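Local atomic coordinates of GPI-anchored protein LLG1 (Arabidopsis thaliana, PDB entry 6A5D), a protein that probably acts as a GPI-anchored co-receptor that, within a heterotypic complex with a receptor kinase, helps perceive RALF peptide signals at the plant cell surface. Residues A[26-30]-A[31-35]. Sequence-based numbering, arbitrary orientation.
With NAG (2-acetamido-2-deoxy-beta-D-glucopyranose), chain C.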
loop_
_atom_site.group_PDB
_atom_site.type_symbol
_atom_site.label_atom_id
_atom_site.label_comp_id
_atom_site.label_asym_id
_atom_site.label_seq_id
_atom_site.Cartn_x
_atom_site.Cartn_y
_atom_site.Cartn_z
ATOM N N CYS A 26 10.626 11.671 0.598
ATOM C CA CYS A 26 10.049 10.949 -0.525
ATOM C C CYS A 26 9.669 11.938 -1.621
ATOM O O CYS A 26 8.992 12.938 -1.333
ATOM C CB CYS A 26 8.799 10.192 -0.092
ATOM S SG CYS A 26 8.189 9.143 -1.419
ATOM N N PRO A 27 10.094 11.716 -2.873
ATOM C CA PRO A 27 9.699 12.634 -3.952
ATOM C C PRO A 27 8.275 12.445 -4.456
ATOM O O PRO A 27 7.783 13.318 -5.187
ATOM C CB PRO A 27 10.714 12.329 -5.057
ATOM C CG PRO A 27 11.093 10.914 -4.831
ATOM C CD PRO A 27 11.037 10.683 -3.340
ATOM N N VAL A 28 7.617 11.335 -4.120
ATOM C CA VAL A 28 6.210 11.115 -4.455
ATOM C C VAL A 28 5.337 11.801 -3.418
ATOM O O VAL A 28 5.521 11.617 -2.209
ATOM C CB VAL A 28 5.900 9.607 -4.528
ATOM C CG1 VAL A 28 4.399 9.355 -4.784
ATOM C CG2 VAL A 28 6.765 8.930 -5.593
ATOM N N ASN A 29 4.394 12.614 -3.884
ATOM C CA ASN A 29 3.562 13.417 -2.980
ATOM C C ASN A 29 2.337 12.622 -2.523
ATOM O O ASN A 29 1.193 12.894 -2.894
ATOM C CB ASN A 29 3.164 14.735 -3.628
ATOM C CG ASN A 29 2.739 15.776 -2.607
ATOM O OD1 ASN A 29 2.525 15.468 -1.426
ATOM N ND2 ASN A 29 2.599 17.017 -3.061
ATOM N N PHE A 30 2.602 11.635 -1.665
ATOM C CA PHE A 30 1.535 10.763 -1.191
ATOM C C PHE A 30 0.428 11.538 -0.493
ATOM O O PHE A 30 -0.741 11.143 -0.578
ATOM C CB PHE A 30 2.111 9.684 -0.274
ATOM C CG PHE A 30 2.810 8.588 -1.014
ATOM C CD1 PHE A 30 2.071 7.678 -1.729
ATOM C CD2 PHE A 30 4.197 8.446 -0.975
ATOM C CE1 PHE A 30 2.682 6.649 -2.427
ATOM C CE2 PHE A 30 4.817 7.423 -1.663
ATOM C CZ PHE A 30 4.062 6.516 -2.390
ATOM N N GLU A 31 0.765 12.664 0.148
ATOM C CA GLU A 31 -0.235 13.429 0.884
ATOM C C GLU A 31 -1.441 13.782 0.023
ATOM O O GLU A 31 -2.584 13.750 0.497
ATOM C CB GLU A 31 0.378 14.705 1.453
ATOM C CG GLU A 31 -0.653 15.486 2.268
ATOM C CD GLU A 31 -0.108 16.734 2.915
ATOM O OE1 GLU A 31 1.097 17.013 2.766
ATOM O OE2 GLU A 31 -0.901 17.416 3.611
ATOM N N PHE A 32 -1.211 14.088 -1.250
ATOM C CA PHE A 32 -2.250 14.627 -2.114
ATOM C C PHE A 32 -2.691 13.680 -3.219
ATOM O O PHE A 32 -3.395 14.097 -4.145
ATOM C CB PHE A 32 -1.850 16.001 -2.658
ATOM C CG PHE A 32 -1.847 17.061 -1.604
ATOM C CD1 PHE A 32 -3.047 17.532 -1.092
ATOM C CD2 PHE A 32 -0.661 17.546 -1.082
ATOM C CE1 PHE A 32 -3.063 18.499 -0.108
ATOM C CE2 PHE A 32 -0.676 18.517 -0.086
ATOM C CZ PHE A 32 -1.878 18.990 0.394
ATOM N N MET A 33 -2.309 12.415 -3.138
ATOM C CA MET A 33 -2.748 11.443 -4.118
ATOM C C MET A 33 -4.192 11.046 -3.857
ATOM O O MET A 33 -4.806 11.405 -2.843
ATOM C CB MET A 33 -1.842 10.215 -4.101
ATOM C CG MET A 33 -0.478 10.559 -4.649
ATOM S SD MET A 33 0.713 9.196 -4.628
ATOM C CE MET A 33 -0.089 8.006 -5.713
ATOM N N ASN A 34 -4.735 10.297 -4.796
ATOM C CA ASN A 34 -6.126 9.891 -4.753
ATOM C C ASN A 34 -6.191 8.444 -4.290
ATOM O O ASN A 34 -5.706 7.548 -4.982
ATOM C CB ASN A 34 -6.770 10.070 -6.127
ATOM C CG ASN A 34 -8.268 9.883 -6.083
ATOM O OD1 ASN A 34 -8.757 8.990 -5.410
ATOM N ND2 ASN A 34 -9.007 10.733 -6.785
ATOM N N TYR A 35 -6.812 8.226 -3.133
ATOM C CA TYR A 35 -6.861 6.927 -2.479
ATOM C C TYR A 35 -8.162 6.181 -2.748
ATOM O O TYR A 35 -8.378 5.108 -2.170
ATOM C CB TYR A 35 -6.596 7.078 -0.971
ATOM C CG TYR A 35 -5.169 7.470 -0.713
ATOM C CD1 TYR A 35 -4.755 8.790 -0.899
ATOM C CD2 TYR A 35 -4.229 6.523 -0.338
ATOM C CE1 TYR A 35 -3.440 9.154 -0.706
ATOM C CE2 TYR A 35 -2.917 6.871 -0.148
ATOM C CZ TYR A 35 -2.522 8.184 -0.330
ATOM O OH TYR A 35 -1.208 8.516 -0.143
HETATM C C1 NAG C . -10.449 10.635 -6.760
HETATM C C2 NAG C . -11.055 12.057 -6.813
HETATM C C3 NAG C . -12.579 12.002 -6.968
HETATM C C4 NAG C . -12.992 11.044 -8.075
HETATM C C5 NAG C . -12.346 9.693 -7.832
HETATM C C6 NAG C . -12.702 8.690 -8.898
HETATM C C7 NAG C . -9.915 13.867 -5.567
HETATM C C8 NAG C . -9.748 14.500 -4.220
HETATM N N2 NAG C . -10.719 12.799 -5.607
HETATM O O3 NAG C . -13.052 13.311 -7.266
HETATM O O4 NAG C . -14.410 10.914 -8.129
HETATM O O5 NAG C . -10.924 9.860 -7.865
HETATM O O6 NAG C . -12.168 7.412 -8.594
HETATM O O7 NAG C . -9.344 14.300 -6.568
HETATM O O HOH W 1 3.468 13.520 0.939
HETATM O O HOH W 2 2.795 17.213 0.571
#
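Tyr35 OH donates a hydrogen bond of 2.7 Å to Phe30 O. The carbonyl oxygen lies in the plane of the tyrosine ring, at its edge. Met33 N gives the same oxygen a second bond, 3.3 Å to Phe30 O and nearly straight at 167°. The two donors come from opposite faces of the carbonyl plane, so both sides of this acceptor are used. Met33 SD sits 3.5 Å from Phe30 CD1, in an oblique Met-aromatic contact. The bend at the end of the methionine chain (chi3 62°) directs CE away from the Phe30 ring. Val28 CG1 covers the centre of one face of that ring and also touches Met33 SD, at 3.7 Å. This is a short 3-10 turn. Its bonds join residues three apart, with Phe32 N donating to Asn29 O at 3.1 Å. An inverse gamma turn centred on Asn29 leads into it, and Tyr35 then stands at the N-cap of helix 36-39. On the side-chain side of the turn, Asn29 OD1 accepts hydrogen bonds from two waters. One accepts from Glu31 N; the other donates to Glu31 OE1, 2.8 Å away. The Asn29 amide stands almost perpendicular to the Phe32 ring, with OD1 at the ring edge. Tyr35 is buried, stacked on Phe59 and edge-to-face with Tyr85. A phenylalanine in its place would probably cost Phe30 O the shorter of its two bonds described here and leave that face of the carbonyl without its donor. Asn34 ND2 carries the N-linked sugar, while its OD1 accepts from Thr36 N.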